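Local coordinates for clavulanic acid biosynthesis oligopeptide binding protein 2 (PDB 2WOL) that probably binds peptides as an extracellular solute-binding protein of family 5 and belongs to the pathway that makes the beta-lactamase inhibitor clavulanic acid, at residues T34-S39 with G267-N272; M68-D73 with F183-A188; A82-E87 with P240-L245; A328-L333 with L413-I418; I332-A337 with D407-S412. All blocks are in the same frame, centred on the assembly; numbering follows the deposited sequence. Where two conformers were deposited one is given.

Contact 1: T34-S39 with G267-N272; sequences TLRLVS and GEFDIN
V38 and F269 form the tightly packed part of this contact, where strand 34-39 meets the chain that runs into strand 271-272. V38 CB sits over one face of the F269 ring, 4.0 Å from its centroid and 21° off the ring normal, which meets the geometry of a CH-pi contact. The V38 and F269 side chains cross at about a right angle, with CG1 turned to F269 CB and CG2 to the CD1-CE1 side. L255 and L260 close in on the same cluster. Parallel pairing follows: L37 bridges I271 and V38 bridges N272, with V38 N donating to I271 O at 3.1 Å. On the sheet face that carries L37 and I271, L37 CD2 rests 3.9 Å from I271 CB, the two side chains lying alongside and pointing the same way.

The other end is polar and more open. R36, an exposed residue, bends at chi3 (55°) so that its guanidinium comes side-on to one carbonyl: NE and NH2 both donate to E268 O, NH2 at 2.8 Å, with the oxygen in the guanidinium plane. A water links T34 O to D270 OD2.

Between these parts, D270 grips R36 twice. Its backbone N donates to R36 O, and its OD2 accepts from R36 N at 2.8 Å, nearly straight (169°) but from above the carboxylate plane. D270 OD1 is taken by W538 NE1. D270 thus supplies a side-chain acceptor to R36 N just before the strand pairing starts, and the carboxylate, with donors at both oxygens, is probably ionised.

Contact 2: M68-D73 with F183-A188; sequences MAYPTD and FDHLMA
Y70 and H185 meet rim to rim where the two-stranded antiparallel sheet of 68-69 and 82-83 hands over to a loop, beside the short helix 183-186. Their planes stand at 45° and the centroids are 5.7 Å apart, so neither ring lies over the face of the other. The side chains cross at about a right angle, and contact is made through the phenol oxygen: Y70 OH and H185 ND1 are 2.8 Å apart and hydrogen-bonded. H185 ND1 lies near the plane of the Y70 ring, at its edge. Y70 OH also has a weak bond to Q189 OE1, and a glycerol molecule, probably from the crystallisation liquor, sits about 4 Å from the Y70 side chain.

The methyl of A188 packs beside the Y70 ring, with A188 CB 3.7 Å from Y70 CE1. Its CA approaches the backbone of the strand, 3.1 Å from M68 O in a CA-H...O contact with an angle of 148° at the hydrogen. M68 O itself accepts a hydrogen bond from T66 OG1.

M68 occupies the other flank of the helix end. Its chain folds at chi2 and chi3, which lays it obliquely across the D184 side chain. The carboxylate is fixed from elsewhere, because D184 OD1 is hydrogen-bonded to Y101 OH and to G90 N. Y101 also touches M68 and M187, tying this corner to strand 98-102. Against that held carboxylate the thioether ends in an apolar methyl, M68 CE lying 3.6 Å from D184 OD2.

Contact 3: A82-E87 with P240-L245; sequences APDLAE and PIRPAL
D84 and R242 form a two-pronged salt bridge: R242 NH2 donates to D84 OD2 at 2.7 Å and R242 NH1 to D84 OD1 at 3.0 Å. The guanidinium comes end-on, one nitrogen to each oxygen, and both oxygens lie close to its plane. The pairing is not flat, however. The two groups are tilted by 27°, and the nitrogens meet the oxygens from above the carboxylate plane. R242 reaches across with an extended chain, while D84 CG stands anti to its own backbone nitrogen (chi1 -179°), which brings the carboxylate up to the arginine.

Beside this pair, I241 CG2 lies 4.3 Å above the centre of the guanidinium. P240 CG touches P83 O at 3.4 Å, and I241 CD1 approaches A82 CB in strand 82-83.

A second shell fixes both charged groups. R65 NE makes a further salt bridge to D84 OD1, and T66 N donates to D84 OD2. R242 NH1 also pairs with D239 OD2, and its NE donates to R61 O. Two arginines and a backbone amide therefore converge on one buried carboxylate, a setting that would be expected to keep D84 ionised, so that a charge pair joins R242 to the turn just after strand 82-83.

Contact 4: A328-L333 with L413-I418; sequences AADKIL and LARVGI
A328 and L413 approach to 5.8 Å between CA atoms where the loop before helix 331-337 passes the C-terminal end of helix 401-414, which closes in a type I turn from A414 to G417.

The apolar part centres on the A328 methyl. It fits between two branches of the other segment, L413 CD2 at 3.8 Å and V416 CG2 at 3.9 Å from A328 CB. V416 CG2 takes the position between the backbone N and the carbonyl carbon, which puts that methyl against A328. Behind them A378 and L382 of helix 375-384 touch A328 and V416 respectively.

R415 supplies the polar link. Its chain bends at chi3 (-61°), and NH2 donates to A328 O at 2.8 Å. The oxygen lies in the guanidinium plane, but the nitrogen stands 49° above the carbonyl plane, so the bond, of ordinary length, does not lie along a lone pair. The same NH2 is bonded to R372 O, and NE to S412 O, so the guanidinium is held by three carbonyl oxygens.

D330 lies beside it, its CB 3.7 Å from R415 NH2. The D330 OD2 to R415 NH1 separation of 4.2 Å is a proximity of opposite charges, no N-H pointing at the oxygen, and OD2 has its salt bridge with R372. D330 OD1 accepts from L333 N at 3.0 Å, and weakly from I332 N.

The start of one helix thus lies beside the end of the other: D330 is the N-cap of helix 331-337, while helix 401-414 closes in a Schellman motif with G417 as C-prime, I418 N reaching L413 O and G417 N reaching A414 O.

Contact 5: I332-A337 with D407-S412; sequences ILLQDA and DAVVES
A408 packs against L334 and A337 in an antiparallel helix pair, the local axes of 332-337 and 407-412 running at 162° and approaching to 9.1 Å. The backbones are nearest at L334 and A408, with CA atoms 5.5 Å apart. The small A408 side chain lies among three partners: L334 CD2 at 3.6 Å, A337 CB at 4.0 Å and L333 CG at 4.0 Å, each measured to A408 CB.

V409 follows. Its CB is directed away from segment 332-337, yet CG2 turns back to touch L334 CD2 obliquely, and the V409 side chain also touches L420 of strand 418-425. L334 also rests on L526, so it bridges the helix pair and strand 523-534.

E411 is exposed and extends beyond CG. It crosses L333 at about a right angle, its aliphatic chain and carboxylate passing L333 CD2, with E411 CD 3.7 Å away.

S412 closes the segment. OG stands anti to its carbonyl carbon (chi1 -65°), which folds it back to the preceding turn, and D330 N donates to it. S412 OG in turn donates to A408 O at 2.7 Å, reaching that carbonyl from the face opposite to S412 N.

In the fold
The five contacts fall into two groups and one outlier. Contacts 2 and 3 lie 10 Å apart between centres and touch: the A69 O to A82 N separation is 2.7 Å, as strands 68-69 and 82-83 pair, and T72 OG1 is hydrogen-bonded to I241 O, 2.6 Å away. Their segments alternate along the chain. Contacts 4 and 5 lie 8 Å apart between centres, share I332 and L333, and join at D330 N and S412 OG, 3.2 Å apart. These two pairs sit on opposite sides of the chain's centre, contacts 3 and 4 being 50 Å apart between centres. Contact 1 encloses contacts 2 and 3 along the chain, about 7 Å from contact 3 at the nearest atoms.

Contact 1: T34-S39 with G267-N272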
# COMPACT_ATOMS: atom_id res chain seq x y z
N THR A 34 9.83 3.74 -26.91
CA THR A 34 8.74 2.98 -26.32
C THR A 34 9.26 2.31 -25.06
O THR A 34 10.24 1.56 -25.10
CB THR A 34 8.21 1.93 -27.31
OG1 THR A 34 7.67 2.60 -28.46
CG2 THR A 34 7.13 1.07 -26.68
N LEU A 35 8.61 2.59 -23.93
CA LEU A 35 8.96 1.95 -22.67
C LEU A 35 8.24 0.60 -22.60
O LEU A 35 7.01 0.55 -22.60
CB LEU A 35 8.58 2.83 -21.47
CG LEU A 35 8.94 2.32 -20.07
CD1 LEU A 35 10.46 2.21 -19.84
CD2 LEU A 35 8.30 3.20 -19.02
N ARG A 36 9.03 -0.47 -22.56
CA ARG A 36 8.50 -1.82 -22.57
C ARG A 36 8.40 -2.36 -21.16
O ARG A 36 9.41 -2.67 -20.52
CB ARG A 36 9.36 -2.73 -23.45
CG ARG A 36 9.33 -2.36 -24.93
CD ARG A 36 10.39 -3.11 -25.73
NE ARG A 36 10.29 -4.56 -25.56
CZ ARG A 36 9.49 -5.36 -26.27
NH1 ARG A 36 8.70 -4.88 -27.22
NH2 ARG A 36 9.48 -6.67 -26.02
N LEU A 37 7.17 -2.45 -20.66
CA LEU A 37 6.90 -2.92 -19.31
C LEU A 37 6.35 -4.34 -19.34
O LEU A 37 5.83 -4.80 -20.36
CB LEU A 37 5.90 -1.99 -18.60
CG LEU A 37 6.30 -0.52 -18.46
CD1 LEU A 37 5.19 0.26 -17.79
CD2 LEU A 37 7.60 -0.37 -17.69
N VAL A 38 6.47 -5.04 -18.22
CA VAL A 38 5.95 -6.39 -18.12
C VAL A 38 5.31 -6.63 -16.75
O VAL A 38 5.69 -6.02 -15.76
CB VAL A 38 7.06 -7.44 -18.47
CG1 VAL A 38 8.19 -7.42 -17.44
CG2 VAL A 38 6.46 -8.84 -18.64
N SER A 39 4.30 -7.50 -16.73
CA SER A 39 3.60 -7.88 -15.51
C SER A 39 3.17 -9.33 -15.65
O SER A 39 2.91 -9.81 -16.76
CB SER A 39 2.37 -6.98 -15.30
OG SER A 39 1.61 -7.40 -14.18
N GLY A 267 16.78 -8.45 -21.35
CA GLY A 267 16.57 -7.17 -22.01
C GLY A 267 15.39 -7.09 -22.96
O GLY A 267 15.22 -6.08 -23.65
N GLU A 268 14.56 -8.13 -22.98
CA GLU A 268 13.36 -8.15 -23.83
C GLU A 268 12.28 -7.21 -23.31
O GLU A 268 11.43 -6.73 -24.07
CB GLU A 268 12.82 -9.57 -23.97
CG GLU A 268 13.75 -10.52 -24.74
CD GLU A 268 13.43 -11.99 -24.51
OE1 GLU A 268 12.24 -12.36 -24.47
OE2 GLU A 268 14.38 -12.79 -24.39
N PHE A 269 12.33 -6.96 -22.01
CA PHE A 269 11.49 -5.95 -21.37
C PHE A 269 12.39 -5.02 -20.58
O PHE A 269 13.46 -5.43 -20.14
CB PHE A 269 10.44 -6.60 -20.46
CG PHE A 269 9.60 -7.61 -21.17
CD1 PHE A 269 9.82 -8.96 -21.00
CD2 PHE A 269 8.59 -7.20 -22.05
CE1 PHE A 269 9.05 -9.90 -21.67
CE2 PHE A 269 7.81 -8.12 -22.72
CZ PHE A 269 8.04 -9.48 -22.53
N ASP A 270 11.96 -3.78 -20.42
CA ASP A 270 12.79 -2.78 -19.76
C ASP A 270 12.69 -2.87 -18.25
O ASP A 270 13.71 -2.87 -17.56
CB ASP A 270 12.39 -1.38 -20.23
CG ASP A 270 12.59 -1.18 -21.73
OD1 ASP A 270 13.53 -1.78 -22.29
OD2 ASP A 270 11.81 -0.42 -22.33
N ILE A 271 11.45 -2.95 -17.75
CA ILE A 271 11.14 -2.89 -16.33
C ILE A 271 9.91 -3.75 -16.03
O ILE A 271 8.98 -3.82 -16.83
CB ILE A 271 10.84 -1.42 -15.89
CG1 ILE A 271 12.07 -0.51 -16.08
CG2 ILE A 271 10.31 -1.35 -14.44
CD1 ILE A 271 13.23 -0.77 -15.12
N ASN A 272 9.93 -4.41 -14.87
CA ASN A 272 8.76 -5.11 -14.35
C ASN A 272 7.84 -4.10 -13.66
O ASN A 272 8.15 -3.59 -12.58
CB ASN A 272 9.21 -6.21 -13.38
CG ASN A 272 8.05 -6.90 -12.69
OD1 ASN A 272 6.90 -6.50 -12.81
ND2 ASN A 272 8.36 -7.96 -11.95
O HOH W 1 12.52 -0.03 -24.91

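Contact 2: M68-D73 with F183-A188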
# COMPACT_ATOMS: atom_id res chain seq x y z
N MET A 68 -3.57 16.64 -5.69
CA MET A 68 -2.24 16.50 -5.10
C MET A 68 -1.62 15.22 -5.65
O MET A 68 -2.33 14.30 -6.02
CB MET A 68 -2.34 16.40 -3.58
CG MET A 68 -3.08 17.55 -2.92
SD MET A 68 -2.17 19.11 -3.04
CE MET A 68 -0.75 18.76 -2.00
N ALA A 69 -0.29 15.17 -5.69
CA ALA A 69 0.40 13.96 -6.14
C ALA A 69 1.71 13.80 -5.40
O ALA A 69 2.31 14.78 -4.98
CB ALA A 69 0.64 14.00 -7.64
N TYR A 70 2.16 12.56 -5.24
CA TYR A 70 3.49 12.35 -4.67
C TYR A 70 4.53 12.89 -5.65
O TYR A 70 4.47 12.60 -6.84
CB TYR A 70 3.71 10.89 -4.27
CG TYR A 70 2.70 10.49 -3.22
CD1 TYR A 70 1.53 9.82 -3.57
CD2 TYR A 70 2.88 10.86 -1.89
CE1 TYR A 70 0.58 9.50 -2.61
CE2 TYR A 70 1.93 10.54 -0.92
CZ TYR A 70 0.78 9.86 -1.29
OH TYR A 70 -0.18 9.55 -0.35
N PRO A 71 5.45 13.73 -5.15
CA PRO A 71 6.39 14.38 -6.06
C PRO A 71 7.38 13.39 -6.66
O PRO A 71 7.54 12.27 -6.16
CB PRO A 71 7.10 15.40 -5.16
CG PRO A 71 6.97 14.88 -3.79
CD PRO A 71 5.67 14.12 -3.75
N THR A 72 8.02 13.81 -7.75
CA THR A 72 9.02 12.99 -8.42
C THR A 72 10.35 13.18 -7.70
O THR A 72 11.17 14.02 -8.06
CB THR A 72 9.09 13.33 -9.92
OG1 THR A 72 7.78 13.20 -10.49
CG2 THR A 72 10.04 12.41 -10.67
N ASP A 73 10.54 12.39 -6.64
CA ASP A 73 11.62 12.60 -5.69
C ASP A 73 11.94 11.28 -4.98
O ASP A 73 11.06 10.69 -4.36
CB ASP A 73 11.19 13.66 -4.66
CG ASP A 73 12.36 14.21 -3.83
OD1 ASP A 73 13.41 13.55 -3.69
OD2 ASP A 73 12.20 15.34 -3.31
N PHE A 183 -5.60 14.52 4.69
CA PHE A 183 -6.49 14.64 3.53
C PHE A 183 -5.78 14.82 2.18
O PHE A 183 -6.26 14.31 1.16
CB PHE A 183 -7.55 15.72 3.75
CG PHE A 183 -8.76 15.56 2.87
CD1 PHE A 183 -9.71 14.57 3.13
CD2 PHE A 183 -8.95 16.39 1.77
CE1 PHE A 183 -10.82 14.41 2.32
CE2 PHE A 183 -10.07 16.25 0.96
CZ PHE A 183 -11.00 15.26 1.23
N ASP A 184 -4.65 15.52 2.16
CA ASP A 184 -3.88 15.67 0.91
C ASP A 184 -3.51 14.30 0.32
O ASP A 184 -3.41 14.14 -0.90
CB ASP A 184 -2.58 16.46 1.14
CG ASP A 184 -2.76 17.98 1.03
OD1 ASP A 184 -3.82 18.46 0.55
OD2 ASP A 184 -1.81 18.69 1.41
N HIS A 185 -3.30 13.32 1.19
CA HIS A 185 -2.99 11.95 0.77
C HIS A 185 -4.16 11.32 0.04
O HIS A 185 -3.98 10.66 -0.98
CB HIS A 185 -2.58 11.09 1.95
CG HIS A 185 -1.24 11.45 2.51
ND1 HIS A 185 -0.07 10.87 2.06
CD2 HIS A 185 -0.88 12.33 3.47
CE1 HIS A 185 0.95 11.38 2.73
NE2 HIS A 185 0.49 12.27 3.59
N LEU A 186 -5.37 11.53 0.57
CA LEU A 186 -6.57 11.02 -0.08
C LEU A 186 -6.78 11.67 -1.44
O LEU A 186 -7.26 11.02 -2.37
CB LEU A 186 -7.80 11.21 0.82
CG LEU A 186 -7.76 10.57 2.21
CD1 LEU A 186 -9.13 10.68 2.86
CD2 LEU A 186 -7.28 9.11 2.21
N MET A 187 -6.39 12.94 -1.56
CA MET A 187 -6.52 13.66 -2.82
C MET A 187 -5.44 13.29 -3.83
O MET A 187 -5.47 13.76 -4.96
CB MET A 187 -6.55 15.17 -2.57
CG MET A 187 -7.80 15.67 -1.85
SD MET A 187 -9.34 15.28 -2.71
CE MET A 187 -9.87 13.76 -1.92
N ALA A 188 -4.49 12.45 -3.40
CA ALA A 188 -3.41 11.98 -4.27
C ALA A 188 -3.70 10.58 -4.83
O ALA A 188 -2.90 10.04 -5.60
CB ALA A 188 -2.08 11.98 -3.50

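Contact 3: A82-E87 with P240-L245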
# COMPACT_ATOMS: atom_id res chain seq x y z
N ALA A 82 2.31 16.76 -3.10
CA ALA A 82 2.63 18.06 -3.67
C ALA A 82 1.51 18.51 -4.61
O ALA A 82 0.76 17.67 -5.12
CB ALA A 82 3.96 17.98 -4.42
N PRO A 83 1.37 19.83 -4.85
CA PRO A 83 0.32 20.30 -5.76
C PRO A 83 0.48 19.70 -7.15
O PRO A 83 1.59 19.68 -7.69
CB PRO A 83 0.55 21.82 -5.81
CG PRO A 83 1.31 22.14 -4.60
CD PRO A 83 2.16 20.95 -4.29
N ASP A 84 -0.62 19.21 -7.70
CA ASP A 84 -0.64 18.67 -9.05
C ASP A 84 -1.64 19.47 -9.88
O ASP A 84 -1.26 20.44 -10.54
CB ASP A 84 -0.95 17.16 -9.02
CG ASP A 84 -0.96 16.52 -10.40
OD1 ASP A 84 -0.60 17.17 -11.40
OD2 ASP A 84 -1.34 15.33 -10.48
N LEU A 85 -2.92 19.09 -9.85
CA LEU A 85 -3.95 19.89 -10.50
C LEU A 85 -4.25 21.15 -9.69
O LEU A 85 -4.62 22.17 -10.26
CB LEU A 85 -5.24 19.09 -10.71
CG LEU A 85 -5.21 17.96 -11.75
CD1 LEU A 85 -6.46 17.13 -11.63
CD2 LEU A 85 -5.06 18.50 -13.16
N ALA A 86 -4.08 21.07 -8.37
CA ALA A 86 -4.23 22.22 -7.50
C ALA A 86 -3.02 23.14 -7.61
O ALA A 86 -1.91 22.68 -7.88
CB ALA A 86 -4.44 21.79 -6.06
N GLU A 87 -3.23 24.43 -7.39
CA GLU A 87 -2.13 25.39 -7.45
C GLU A 87 -1.28 25.37 -6.18
O GLU A 87 -0.12 25.78 -6.20
CB GLU A 87 -2.67 26.80 -7.69
CG GLU A 87 -3.49 26.95 -8.97
CD GLU A 87 -4.23 28.27 -9.06
OE1 GLU A 87 -4.94 28.64 -8.09
OE2 GLU A 87 -4.11 28.94 -10.10
N PRO A 240 3.83 19.95 -12.77
CA PRO A 240 5.08 19.99 -12.00
C PRO A 240 5.62 18.61 -11.61
O PRO A 240 6.67 18.53 -10.96
CB PRO A 240 4.67 20.77 -10.75
CG PRO A 240 3.25 20.38 -10.53
CD PRO A 240 2.65 20.16 -11.90
N ILE A 241 4.91 17.55 -11.99
CA ILE A 241 5.22 16.19 -11.54
C ILE A 241 5.83 15.32 -12.65
O ILE A 241 6.82 14.62 -12.42
CB ILE A 241 3.94 15.47 -10.98
CG1 ILE A 241 3.20 16.32 -9.93
CG2 ILE A 241 4.27 14.04 -10.48
CD1 ILE A 241 3.90 16.48 -8.59
N ARG A 242 5.25 15.39 -13.84
CA ARG A 242 5.45 14.37 -14.87
C ARG A 242 6.30 14.82 -16.06
O ARG A 242 5.90 15.72 -16.79
CB ARG A 242 4.09 13.86 -15.36
CG ARG A 242 3.25 13.28 -14.25
CD ARG A 242 1.81 13.07 -14.66
NE ARG A 242 1.01 12.71 -13.50
CZ ARG A 242 0.53 13.59 -12.62
NH1 ARG A 242 0.75 14.89 -12.78
NH2 ARG A 242 -0.17 13.16 -11.58
N PRO A 243 7.47 14.17 -16.26
CA PRO A 243 8.31 14.51 -17.42
C PRO A 243 7.85 13.92 -18.75
O PRO A 243 8.29 14.39 -19.80
CB PRO A 243 9.68 13.94 -17.04
CG PRO A 243 9.36 12.78 -16.18
CD PRO A 243 8.11 13.14 -15.41
N ALA A 244 7.00 12.90 -18.72
CA ALA A 244 6.44 12.28 -19.93
C ALA A 244 7.46 12.08 -21.05
O ALA A 244 7.30 12.59 -22.16
CB ALA A 244 5.23 13.06 -20.42
N LEU A 245 8.50 11.32 -20.76
CA LEU A 245 9.59 11.12 -21.72
C LEU A 245 9.27 10.17 -22.88
O LEU A 245 9.46 10.54 -24.03
CB LEU A 245 10.89 10.73 -21.00
CG LEU A 245 11.42 11.75 -19.99
CD1 LEU A 245 12.61 11.19 -19.25
CD2 LEU A 245 11.77 13.10 -20.64

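Contact 4: A328-L333 with L413-I418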
# COMPACT_ATOMS: atom_id res chain seq x y z
N ALA A 328 8.13 -16.50 22.93
CA ALA A 328 8.54 -17.80 22.38
C ALA A 328 8.75 -17.81 20.87
O ALA A 328 9.05 -18.84 20.28
CB ALA A 328 7.56 -18.90 22.80
N ALA A 329 8.58 -16.65 20.24
CA ALA A 329 8.81 -16.52 18.81
C ALA A 329 10.31 -16.60 18.51
O ALA A 329 11.10 -15.84 19.06
CB ALA A 329 8.23 -15.20 18.29
N ASP A 330 10.69 -17.55 17.66
CA ASP A 330 12.06 -17.62 17.18
C ASP A 330 12.16 -16.70 15.97
O ASP A 330 11.83 -17.11 14.86
CB ASP A 330 12.44 -19.06 16.83
CG ASP A 330 13.90 -19.21 16.40
OD1 ASP A 330 14.51 -18.22 15.96
OD2 ASP A 330 14.42 -20.34 16.50
N LYS A 331 12.60 -15.47 16.20
CA LYS A 331 12.59 -14.44 15.16
C LYS A 331 13.52 -14.77 13.99
O LYS A 331 13.27 -14.37 12.86
CB LYS A 331 12.96 -13.07 15.74
CG LYS A 331 12.05 -12.54 16.88
CD LYS A 331 10.58 -12.34 16.48
CE LYS A 331 10.39 -11.32 15.36
NZ LYS A 331 10.76 -9.92 15.75
N ILE A 332 14.59 -15.50 14.30
CA ILE A 332 15.56 -15.92 13.29
C ILE A 332 14.94 -16.98 12.38
O ILE A 332 14.99 -16.87 11.15
CB ILE A 332 16.87 -16.44 13.94
CG1 ILE A 332 17.51 -15.36 14.83
CG2 ILE A 332 17.85 -16.95 12.88
CD1 ILE A 332 17.83 -14.03 14.12
N LEU A 333 14.33 -18.00 13.00
CA LEU A 333 13.62 -19.05 12.27
C LEU A 333 12.48 -18.48 11.42
O LEU A 333 12.27 -18.89 10.28
CB LEU A 333 13.06 -20.09 13.25
CG LEU A 333 12.42 -21.37 12.70
CD1 LEU A 333 13.48 -22.30 12.11
CD2 LEU A 333 11.61 -22.09 13.78
N LEU A 413 6.63 -22.30 18.98
CA LEU A 413 5.75 -22.38 20.14
C LEU A 413 5.70 -23.76 20.78
O LEU A 413 5.39 -23.88 21.97
CB LEU A 413 4.34 -21.90 19.76
CG LEU A 413 4.22 -20.48 19.19
CD1 LEU A 413 2.76 -20.06 19.09
CD2 LEU A 413 5.01 -19.46 20.00
N ALA A 414 6.00 -24.79 20.00
CA ALA A 414 6.04 -26.16 20.53
C ALA A 414 7.04 -26.30 21.67
O ALA A 414 6.88 -27.16 22.54
CB ALA A 414 6.35 -27.15 19.42
N ARG A 415 8.06 -25.45 21.67
CA ARG A 415 9.11 -25.47 22.69
C ARG A 415 8.62 -25.17 24.11
O ARG A 415 9.29 -25.52 25.08
CB ARG A 415 10.23 -24.50 22.31
CG ARG A 415 10.91 -24.83 20.99
CD ARG A 415 11.97 -23.80 20.63
NE ARG A 415 11.40 -22.46 20.48
CZ ARG A 415 12.11 -21.34 20.41
NH1 ARG A 415 13.44 -21.37 20.46
NH2 ARG A 415 11.49 -20.17 20.28
N VAL A 416 7.46 -24.52 24.22
CA VAL A 416 6.86 -24.21 25.52
C VAL A 416 5.48 -24.87 25.68
O VAL A 416 4.66 -24.45 26.51
CB VAL A 416 6.79 -22.68 25.78
CG1 VAL A 416 8.20 -22.09 25.87
CG2 VAL A 416 5.96 -21.96 24.71
N GLY A 417 5.23 -25.91 24.88
CA GLY A 417 4.01 -26.70 25.01
C GLY A 417 2.77 -26.11 24.36
O GLY A 417 1.66 -26.57 24.61
N ILE A 418 2.96 -25.08 23.54
CA ILE A 418 1.86 -24.55 22.75
C ILE A 418 1.82 -25.35 21.45
O ILE A 418 2.70 -25.20 20.59
CB ILE A 418 1.98 -23.03 22.49
CG1 ILE A 418 2.04 -22.28 23.82
CG2 ILE A 418 0.81 -22.54 21.64
CD1 ILE A 418 2.44 -20.81 23.72

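Contact 5: I332-A337 with D407-S412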
# COMPACT_ATOMS: atom_id res chain seq x y z
N ILE A 332 14.59 -15.50 14.30
CA ILE A 332 15.56 -15.92 13.29
C ILE A 332 14.94 -16.98 12.38
O ILE A 332 14.99 -16.87 11.15
CB ILE A 332 16.87 -16.44 13.94
CG1 ILE A 332 17.51 -15.36 14.83
CG2 ILE A 332 17.85 -16.95 12.88
CD1 ILE A 332 17.83 -14.03 14.12
N LEU A 333 14.33 -18.00 13.00
CA LEU A 333 13.62 -19.05 12.27
C LEU A 333 12.48 -18.48 11.42
O LEU A 333 12.27 -18.89 10.28
CB LEU A 333 13.06 -20.09 13.25
CG LEU A 333 12.42 -21.37 12.70
CD1 LEU A 333 13.48 -22.30 12.11
CD2 LEU A 333 11.61 -22.09 13.78
N LEU A 334 11.76 -17.52 11.99
CA LEU A 334 10.63 -16.89 11.31
C LEU A 334 11.09 -16.06 10.12
O LEU A 334 10.45 -16.07 9.07
CB LEU A 334 9.80 -16.05 12.30
CG LEU A 334 8.96 -16.90 13.26
CD1 LEU A 334 8.67 -16.16 14.56
CD2 LEU A 334 7.66 -17.33 12.59
N GLN A 335 12.22 -15.36 10.28
CA GLN A 335 12.80 -14.61 9.17
C GLN A 335 13.31 -15.55 8.08
O GLN A 335 13.15 -15.26 6.88
CB GLN A 335 13.93 -13.71 9.66
CG GLN A 335 14.56 -12.88 8.56
CD GLN A 335 15.50 -11.84 9.10
OE1 GLN A 335 16.30 -12.12 10.00
NE2 GLN A 335 15.42 -10.63 8.55
N ASP A 336 13.91 -16.67 8.48
CA ASP A 336 14.39 -17.67 7.53
C ASP A 336 13.24 -18.24 6.71
O ASP A 336 13.39 -18.50 5.51
CB ASP A 336 15.16 -18.78 8.24
CG ASP A 336 16.56 -18.35 8.67
OD1 ASP A 336 16.97 -17.22 8.35
OD2 ASP A 336 17.26 -19.15 9.34
N ALA A 337 12.08 -18.40 7.34
CA ALA A 337 10.87 -18.84 6.64
C ALA A 337 10.42 -17.79 5.62
O ALA A 337 9.76 -18.13 4.64
CB ALA A 337 9.76 -19.14 7.64
N ASP A 407 4.47 -22.62 9.78
CA ASP A 407 5.24 -23.78 10.26
C ASP A 407 6.32 -23.36 11.26
O ASP A 407 6.56 -24.07 12.25
CB ASP A 407 5.88 -24.54 9.09
CG ASP A 407 4.86 -25.24 8.21
OD1 ASP A 407 3.72 -25.50 8.67
OD2 ASP A 407 5.21 -25.55 7.05
N ALA A 408 6.96 -22.23 11.00
CA ALA A 408 7.96 -21.68 11.92
C ALA A 408 7.33 -21.21 13.23
O ALA A 408 7.97 -21.28 14.29
CB ALA A 408 8.73 -20.55 11.25
N VAL A 409 6.08 -20.75 13.18
CA VAL A 409 5.36 -20.41 14.41
C VAL A 409 5.07 -21.68 15.21
O VAL A 409 5.28 -21.73 16.42
CB VAL A 409 4.04 -19.62 14.14
CG1 VAL A 409 3.34 -19.28 15.46
CG2 VAL A 409 4.32 -18.34 13.37
N VAL A 410 4.60 -22.72 14.52
CA VAL A 410 4.34 -24.03 15.13
C VAL A 410 5.60 -24.54 15.85
O VAL A 410 5.54 -24.92 17.02
CB VAL A 410 3.87 -25.07 14.07
CG1 VAL A 410 3.76 -26.47 14.68
CG2 VAL A 410 2.54 -24.65 13.46
N GLU A 411 6.72 -24.54 15.14
CA GLU A 411 8.00 -25.00 15.67
C GLU A 411 8.46 -24.17 16.88
O GLU A 411 8.91 -24.73 17.88
CB GLU A 411 9.06 -25.01 14.57
CG GLU A 411 10.38 -25.65 14.96
CD GLU A 411 11.36 -25.76 13.80
OE1 GLU A 411 10.93 -25.78 12.63
OE2 GLU A 411 12.58 -25.83 14.07
N SER A 412 8.34 -22.85 16.77
CA SER A 412 8.73 -21.93 17.84
C SER A 412 7.96 -22.23 19.11
O SER A 412 8.54 -22.39 20.18
CB SER A 412 8.47 -20.48 17.44
OG SER A 412 9.27 -20.06 16.35